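Local atomic coordinates of type II secretion system protein L (Pseudomonas aeruginosa, PDB entry 6GHU), a protein that forms part of the inner-membrane platform of type II secretion, linking the cytoplasmic energy-providing protein to the rest of the machinery that exports proteases and toxins. Residues E22-S27 against G31-Q36; V37-P40 against V44-R47; G62-D67 against V71-V76. All coordinates share one frame; numbering follows the deposited sequence. Where two conformers were deposited one is given.

Interaction 1 of 3, residues E22-S27 against G31-Q36; sequences EQLDFS and GDVALQ
The carbonyl oxygen of Q36 is gripped by two successive amides: E22 N lies 2.8 Å from Q36 O, and Q23 N adds a weak bond to the same atom. Two residues of one strand thus face one of the other, a classic beta bulge, and Q36 N returns a bond of 2.8 Å to Q23 O. Next, in the hydrogen-bonded pair D25–A34, D25 N donates to A34 O and A34 N to D25 O, the latter nearly straight at 166°. Strands 20-27 and 32-39 form the first beta hairpin of this ferredoxin-fold domain, and G31 N, 2.8 Å from S27 O, ties its loop end. On the face of Q23 and D25, one of the two modelled Q23 conformers bends at chi2 (-85°) and lays its amide alongside the strand; NE2 reaches D25 OD2 at 2.7 Å with the carboxylate oxygen in the amide plane, while OE1 rests 3.3 Å from Q36 CG. The other D25 oxygen is taken by R30 of the loop, which also bridges to D32. The opposite face is apolar: L24 and L35 lie side by side, CD1 of L24 3.5 Å from CG of L35, and CD2 of L24 meets V33 CG1. Helix 3-14 packs on this face through L5, L6 and I13, while strand 20-27 pairs antiparallel with a strand of the second subunit, L24 meeting L24 of that chain.

Interaction 2 of 3, residues V37-P40 against V44-R47; sequences VRAP and VLER
V37 holds CG1 anti to its carbonyl carbon (chi1 -60°), which places CG2 between the backbone N and C and directs it at the helix; L45 likewise sets CG anti to its own carbonyl carbon (chi1 -65°), and its extended chi2 of 175° carries the branched end back toward the strand. The two side chains run antiparallel alongside one another and meet at V37 CG2 and L45 CD2, 3.5 Å apart, a tight contact for two methyls. The same L45 CD2 also touches A39 CB at 3.9 Å, so a single methyl bears on two residues whose side chains leave the same face of strand 32-39. One residue earlier on the helix, V44 presses CG1 against A39 CB at 3.7 Å. Its other methyl, CG2, approaches P40 CG at 3.9 Å, the valine and proline side chains being set roughly perpendicular. A39 CB thus sits in the notch between V44 and L45. Helix 42-54 is the connection of a beta-alpha-beta crossover from strand 32-39 to strand 59-67, and L45 also touches V71 and A73 of strand 70-77 and L61 and A64 of strand 59-67. Carbon alone meets carbon between the two segments, so this helix turn meets the strand by shape and apolar packing, with no polar pair between them to set its direction.

Interaction 3 of 3, residues G62-D67 against V71-V76; sequences GSASRD and VSARLV
G62 N reaches R74 O at 2.7 Å, and S65 and S72 form a hydrogen-bonded pair in which S72 N lies 2.9 Å from S65 O and S65 N, at 3.2 Å, approaches S72 O in the carbonyl plane. Between these bonds the chain around S63 breaks the regular ladder, and water 1 bridges it, donating to S63 O at 2.6 Å and accepting from R74 N. Water 2 joins three groups, donating to S65 O and D67 OD2 and accepting from S72 OG, tying the D67 and S72 side chains to the ladder. A64 CB meets A73 CB at 3.8 Å. In the non-hydrogen-bonded pair next to the turn, R66 bends at chi3 (-65°) and lays one guanidinium face over V71 CG1, 3.6 Å from NH2. R66 NH2 also donates to P40 O and NH1 weakly to G68 O, bonds that would hold the group in place. The segments belong to the second beta hairpin of the ferredoxin fold. Strand 59-67 edges the sheet within this chain, strand 70-77 bonds on its other side to V37, A39 and L35 of strand 32-39, and helix 42-54 packs F42 and L45 against A64 and V71.

How the interactions relate
Along the chain the three contacts follow in series, and all reach one antiparallel sheet with the strands in the order 20-27, 32-39, 70-77, 59-67. Interaction 1 pairs strand 20-27 with 32-39, interaction 2 sets helix 42-54 on the end of strand 32-39, and interaction 3 pairs 59-67 with 70-77. The centres of interactions 2 and 3 are about 8 Å apart; that of interaction 1 lies about 16 Å from the former and 14 Å from the latter. Strand 32-39 connects them: it belongs to interactions 1 and 2 and neighbours strand 70-77 of interaction 3. The sheet thus unites both hairpins, while its 20-27 edge continues it into the second subunit of the dimer.

Interaction 1 of 3, residues E22-S27 against G31-Q36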
loop_
_atom_site.group_PDB
_atom_site.type_symbol
_atom_site.label_atom_id
_atom_site.label_comp_id
_atom_site.label_asym_id
_atom_site.label_seq_id
_atom_site.Cartn_x
_atom_site.Cartn_y
_atom_site.Cartn_z
ATOM N N GLU A 22 7.590 -5.031 6.627
ATOM C CA GLU A 22 8.870 -5.118 5.937
ATOM C C GLU A 22 8.682 -4.991 4.434
ATOM O O GLU A 22 9.509 -4.383 3.747
ATOM C CB GLU A 22 9.560 -6.442 6.266
ATOM C CG GLU A 22 9.759 -6.696 7.758
ATOM C CD GLU A 22 10.627 -5.639 8.412
ATOM O OE1 GLU A 22 10.134 -4.944 9.323
ATOM O OE2 GLU A 22 11.799 -5.496 8.002
ATOM N N GLN A 23 7.597 -5.554 3.917
ATOM C CA GLN A 23 7.326 -5.543 2.490
ATOM C C GLN A 23 5.820 -5.584 2.286
ATOM O O GLN A 23 5.087 -6.165 3.094
ATOM C CB GLN A 23 8.013 -6.729 1.798
ATOM C CG GLN A 23 7.758 -6.841 0.300
ATOM C CD GLN A 23 6.473 -7.582 -0.030
ATOM O OE1 GLN A 23 5.817 -8.142 0.851
ATOM N NE2 GLN A 23 6.110 -7.592 -1.308
ATOM N N LEU A 24 5.368 -4.958 1.206
ATOM C CA LEU A 24 3.959 -4.963 0.850
ATOM C C LEU A 24 3.871 -4.909 -0.664
ATOM O O LEU A 24 4.570 -4.112 -1.296
ATOM C CB LEU A 24 3.227 -3.775 1.478
ATOM C CG LEU A 24 1.706 -3.728 1.338
ATOM C CD1 LEU A 24 1.107 -2.931 2.489
ATOM C CD2 LEU A 24 1.281 -3.114 0.019
ATOM N N ASP A 25 3.026 -5.751 -1.245
ATOM C CA ASP A 25 2.852 -5.721 -2.684
ATOM C C ASP A 25 1.392 -5.948 -3.026
ATOM O O ASP A 25 0.662 -6.634 -2.307
ATOM C CB ASP A 25 3.753 -6.743 -3.396
ATOM C CG ASP A 25 3.319 -8.170 -3.170
ATOM O OD1 ASP A 25 2.428 -8.633 -3.914
ATOM O OD2 ASP A 25 3.884 -8.831 -2.270
ATOM N N PHE A 26 0.929 -5.204 -4.019
ATOM C CA PHE A 26 -0.374 -5.434 -4.608
ATOM C C PHE A 26 -0.210 -5.582 -6.108
ATOM O O PHE A 26 0.688 -4.998 -6.720
ATOM C CB PHE A 26 -1.382 -4.311 -4.332
ATOM C CG PHE A 26 -2.505 -4.273 -5.332
ATOM C CD1 PHE A 26 -3.478 -5.261 -5.336
ATOM C CD2 PHE A 26 -2.562 -3.281 -6.297
ATOM C CE1 PHE A 26 -4.497 -5.253 -6.273
ATOM C CE2 PHE A 26 -3.584 -3.264 -7.236
ATOM C CZ PHE A 26 -4.552 -4.250 -7.223
ATOM N N SER A 27 -1.093 -6.384 -6.679
ATOM C CA SER A 27 -1.173 -6.612 -8.115
ATOM C C SER A 27 -2.627 -6.832 -8.504
ATOM O O SER A 27 -3.311 -7.669 -7.906
ATOM C CB SER A 27 -0.331 -7.820 -8.533
ATOM O OG SER A 27 -0.671 -8.236 -9.841
ATOM N N GLY A 31 -5.196 -9.657 -7.330
ATOM C CA GLY A 31 -6.471 -9.276 -6.756
ATOM C C GLY A 31 -6.515 -9.150 -5.248
ATOM O O GLY A 31 -7.612 -9.131 -4.677
ATOM N N ASP A 32 -5.371 -9.062 -4.578
ATOM C CA ASP A 32 -5.351 -8.854 -3.138
ATOM C C ASP A 32 -4.051 -8.156 -2.767
ATOM O O ASP A 32 -3.202 -7.885 -3.619
ATOM C CB ASP A 32 -5.514 -10.176 -2.379
ATOM C CG ASP A 32 -4.513 -11.229 -2.811
ATOM O OD1 ASP A 32 -4.935 -12.361 -3.128
ATOM O OD2 ASP A 32 -3.303 -10.921 -2.843
ATOM N N VAL A 33 -3.897 -7.872 -1.477
ATOM C CA VAL A 33 -2.742 -7.151 -0.954
ATOM C C VAL A 33 -1.997 -8.089 -0.012
ATOM O O VAL A 33 -2.587 -8.607 0.945
ATOM C CB VAL A 33 -3.162 -5.859 -0.233
ATOM C CG1 VAL A 33 -1.939 -5.093 0.264
ATOM C CG2 VAL A 33 -4.008 -4.982 -1.156
ATOM N N ALA A 34 -0.708 -8.300 -0.275
ATOM C CA ALA A 34 0.133 -9.164 0.545
ATOM C C ALA A 34 1.130 -8.329 1.338
ATOM O O ALA A 34 1.747 -7.402 0.803
ATOM C CB ALA A 34 0.891 -10.184 -0.306
ATOM N N LEU A 35 1.295 -8.679 2.613
ATOM C CA LEU A 35 2.124 -7.935 3.551
ATOM C C LEU A 35 3.037 -8.893 4.300
ATOM O O LEU A 35 2.566 -9.881 4.875
ATOM C CB LEU A 35 1.270 -7.160 4.568
ATOM C CG LEU A 35 0.397 -5.999 4.095
ATOM C CD1 LEU A 35 -0.923 -6.498 3.537
ATOM C CD2 LEU A 35 0.161 -5.023 5.243
ATOM N N GLN A 36 4.334 -8.597 4.297
ATOM C CA GLN A 36 5.295 -9.265 5.167
ATOM C C GLN A 36 5.455 -8.425 6.428
ATOM O O GLN A 36 5.933 -7.286 6.358
ATOM C CB GLN A 36 6.642 -9.435 4.469
ATOM C CG GLN A 36 6.611 -10.330 3.246
ATOM C CD GLN A 36 6.538 -11.791 3.598
ATOM O OE1 GLN A 36 6.651 -12.171 4.768
ATOM N NE2 GLN A 36 6.358 -12.630 2.585
#

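Interaction 2 of 3, residues V37-P40 against V44-R47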
loop_
_atom_site.group_PDB
_atom_site.type_symbol
_atom_site.label_atom_id
_atom_site.label_comp_id
_atom_site.label_asym_id
_atom_site.label_seq_id
_atom_site.Cartn_x
_atom_site.Cartn_y
_atom_site.Cartn_z
ATOM N N VAL A 37 5.058 -8.978 7.572
ATOM C CA VAL A 37 5.052 -8.235 8.824
ATOM C C VAL A 37 5.938 -8.939 9.840
ATOM O O VAL A 37 6.200 -10.141 9.760
ATOM C CB VAL A 37 3.625 -8.054 9.391
ATOM C CG1 VAL A 37 2.751 -7.285 8.413
ATOM C CG2 VAL A 37 2.991 -9.404 9.724
ATOM N N ARG A 38 6.405 -8.159 10.809
ATOM C CA ARG A 38 7.063 -8.686 11.992
ATOM C C ARG A 38 6.413 -8.070 13.222
ATOM O O ARG A 38 5.894 -6.952 13.174
ATOM C CB ARG A 38 8.576 -8.399 11.982
ATOM C CG ARG A 38 9.344 -9.239 10.979
ATOM C CD ARG A 38 10.840 -9.223 11.259
ATOM N NE ARG A 38 11.516 -10.394 10.696
ATOM C CZ ARG A 38 12.031 -10.462 9.468
ATOM N NH1 ARG A 38 11.959 -9.424 8.643
ATOM N NH2 ARG A 38 12.623 -11.580 9.063
ATOM N N ALA A 39 6.435 -8.816 14.321
ATOM C CA ALA A 39 5.869 -8.354 15.579
ATOM C C ALA A 39 6.619 -9.039 16.711
ATOM O O ALA A 39 7.299 -10.046 16.487
ATOM C CB ALA A 39 4.365 -8.653 15.659
ATOM N N PRO A 40 6.528 -8.513 17.934
ATOM C CA PRO A 40 7.242 -9.168 19.040
ATOM C C PRO A 40 6.791 -10.598 19.293
ATOM O O PRO A 40 7.588 -11.407 19.777
ATOM C CB PRO A 40 6.954 -8.257 20.244
ATOM C CG PRO A 40 5.843 -7.357 19.826
ATOM C CD PRO A 40 5.934 -7.230 18.342
ATOM N N VAL A 44 0.437 -10.694 18.978
ATOM C CA VAL A 44 0.295 -9.413 18.299
ATOM C C VAL A 44 -0.179 -9.621 16.865
ATOM O O VAL A 44 -0.990 -8.845 16.348
ATOM C CB VAL A 44 1.625 -8.639 18.357
ATOM C CG1 VAL A 44 1.508 -7.298 17.630
ATOM C CG2 VAL A 44 2.048 -8.426 19.805
ATOM N N LEU A 45 0.317 -10.667 16.197
ATOM C CA LEU A 45 -0.141 -10.955 14.843
ATOM C C LEU A 45 -1.599 -11.387 14.843
ATOM O O LEU A 45 -2.366 -11.009 13.949
ATOM C CB LEU A 45 0.730 -12.037 14.203
ATOM C CG LEU A 45 2.196 -11.709 13.932
ATOM C CD1 LEU A 45 2.908 -12.942 13.402
ATOM C CD2 LEU A 45 2.319 -10.564 12.955
ATOM N N GLU A 46 -1.997 -12.187 15.838
ATOM C CA GLU A 46 -3.383 -12.631 15.934
ATOM C C GLU A 46 -4.304 -11.468 16.256
ATOM O O GLU A 46 -5.413 -11.379 15.715
ATOM C CB GLU A 46 -3.509 -13.729 16.994
ATOM C CG GLU A 46 -4.940 -14.040 17.445
ATOM C CD GLU A 46 -5.886 -14.368 16.297
ATOM O OE1 GLU A 46 -7.100 -14.108 16.443
ATOM O OE2 GLU A 46 -5.428 -14.889 15.257
ATOM N N ARG A 47 -3.863 -10.564 17.132
ATOM C CA ARG A 47 -4.674 -9.395 17.444
ATOM C C ARG A 47 -4.836 -8.513 16.215
ATOM O O ARG A 47 -5.933 -8.027 15.929
ATOM C CB ARG A 47 -4.042 -8.613 18.595
ATOM C CG ARG A 47 -4.910 -7.481 19.119
ATOM C CD ARG A 47 -4.372 -6.938 20.425
ATOM N NE ARG A 47 -3.095 -6.256 20.244
ATOM C CZ ARG A 47 -2.181 -6.103 21.196
ATOM N NH1 ARG A 47 -2.387 -6.594 22.410
ATOM N NH2 ARG A 47 -1.047 -5.465 20.932
#

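Interaction 3 of 3, residues G62-D67 against V71-V76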
loop_
_atom_site.group_PDB
_atom_site.type_symbol
_atom_site.label_atom_id
_atom_site.label_comp_id
_atom_site.label_asym_id
_atom_site.label_seq_id
_atom_site.Cartn_x
_atom_site.Cartn_y
_atom_site.Cartn_z
ATOM N N GLY A 62 -0.780 -15.837 7.320
ATOM C CA GLY A 62 0.028 -16.985 6.994
ATOM C C GLY A 62 0.723 -17.537 8.220
ATOM O O GLY A 62 0.641 -17.006 9.329
ATOM N N SER A 63 1.432 -18.636 8.000
ATOM C CA SER A 63 2.169 -19.278 9.076
ATOM C C SER A 63 3.255 -18.346 9.590
ATOM O O SER A 63 3.930 -17.665 8.815
ATOM C CB SER A 63 2.775 -20.587 8.578
ATOM O OG SER A 63 1.756 -21.463 8.130
ATOM N N ALA A 64 3.414 -18.312 10.908
ATOM C CA ALA A 64 4.364 -17.428 11.562
ATOM C C ALA A 64 5.460 -18.235 12.248
ATOM O O ALA A 64 5.238 -19.359 12.704
ATOM C CB ALA A 64 3.659 -16.535 12.590
ATOM N N SER A 65 6.648 -17.641 12.323
ATOM C CA SER A 65 7.790 -18.262 12.970
ATOM C C SER A 65 8.598 -17.193 13.687
ATOM O O SER A 65 8.626 -16.032 13.271
ATOM C CB SER A 65 8.670 -18.994 11.952
ATOM O OG SER A 65 9.945 -19.263 12.500
ATOM N N ARG A 66 9.269 -17.596 14.761
ATOM C CA ARG A 66 10.110 -16.690 15.531
ATOM C C ARG A 66 11.563 -16.794 15.091
ATOM O O ARG A 66 12.065 -17.889 14.820
ATOM C CB ARG A 66 10.020 -16.982 17.029
ATOM C CG ARG A 66 10.981 -16.134 17.838
ATOM C CD ARG A 66 10.732 -16.241 19.314
ATOM N NE ARG A 66 9.433 -15.710 19.715
ATOM C CZ ARG A 66 9.148 -14.419 19.814
ATOM N NH1 ARG A 66 10.056 -13.498 19.499
ATOM N NH2 ARG A 66 7.943 -14.048 20.221
ATOM N N ASP A 67 12.232 -15.643 15.033
ATOM C CA ASP A 67 13.680 -15.565 14.854
ATOM C C ASP A 67 14.180 -14.440 15.747
ATOM O O ASP A 67 13.921 -13.264 15.472
ATOM C CB ASP A 67 14.060 -15.316 13.393
ATOM C CG ASP A 67 14.066 -16.589 12.565
ATOM O OD1 ASP A 67 14.832 -17.521 12.902
ATOM O OD2 ASP A 67 13.302 -16.658 11.577
ATOM N N VAL A 71 8.644 -12.344 15.627
ATOM C CA VAL A 71 8.026 -13.333 14.754
ATOM C C VAL A 71 7.686 -12.642 13.436
ATOM O O VAL A 71 7.557 -11.418 13.361
ATOM C CB VAL A 71 6.771 -13.972 15.391
ATOM C CG1 VAL A 71 7.110 -14.569 16.754
ATOM C CG2 VAL A 71 5.655 -12.950 15.548
ATOM N N SER A 72 7.543 -13.444 12.382
ATOM C CA SER A 72 7.266 -12.925 11.051
ATOM C C SER A 72 6.215 -13.796 10.388
ATOM O O SER A 72 6.125 -14.998 10.650
ATOM C CB SER A 72 8.520 -12.882 10.175
ATOM O OG SER A 72 8.995 -14.186 9.916
ATOM N N ALA A 73 5.417 -13.169 9.530
ATOM C CA ALA A 73 4.340 -13.855 8.834
ATOM C C ALA A 73 3.955 -13.031 7.617
ATOM O O ALA A 73 4.371 -11.880 7.460
ATOM C CB ALA A 73 3.132 -14.067 9.747
ATOM N N ARG A 74 3.155 -13.641 6.754
ATOM C CA ARG A 74 2.604 -12.984 5.580
ATOM C C ARG A 74 1.114 -12.764 5.793
ATOM O O ARG A 74 0.389 -13.701 6.143
ATOM C CB ARG A 74 2.858 -13.825 4.327
ATOM C CG ARG A 74 2.475 -13.163 3.020
ATOM C CD ARG A 74 3.088 -13.932 1.852
ATOM N NE ARG A 74 2.690 -13.401 0.553
ATOM C CZ ARG A 74 1.593 -13.765 -0.100
ATOM N NH1 ARG A 74 0.761 -14.656 0.425
ATOM N NH2 ARG A 74 1.329 -13.236 -1.285
ATOM N N LEU A 75 0.670 -11.524 5.611
ATOM C CA LEU A 75 -0.742 -11.163 5.678
ATOM C C LEU A 75 -1.268 -10.935 4.269
ATOM O O LEU A 75 -0.622 -10.254 3.468
ATOM C CB LEU A 75 -0.954 -9.891 6.502
ATOM C CG LEU A 75 -1.263 -9.963 7.992
ATOM C CD1 LEU A 75 -1.383 -8.549 8.537
ATOM C CD2 LEU A 75 -2.536 -10.729 8.249
ATOM N N VAL A 76 -2.432 -11.501 3.971
ATOM C CA VAL A 76 -3.130 -11.269 2.709
ATOM C C VAL A 76 -4.444 -10.570 3.036
ATOM O O VAL A 76 -5.247 -11.090 3.821
ATOM C CB VAL A 76 -3.379 -12.577 1.941
ATOM C CG1 VAL A 76 -4.212 -12.321 0.685
ATOM C CG2 VAL A 76 -2.058 -13.238 1.573
HETATM O O HOH W 1 3.385 -16.544 6.573
HETATM O O HOH W 2 10.934 -14.725 12.025
#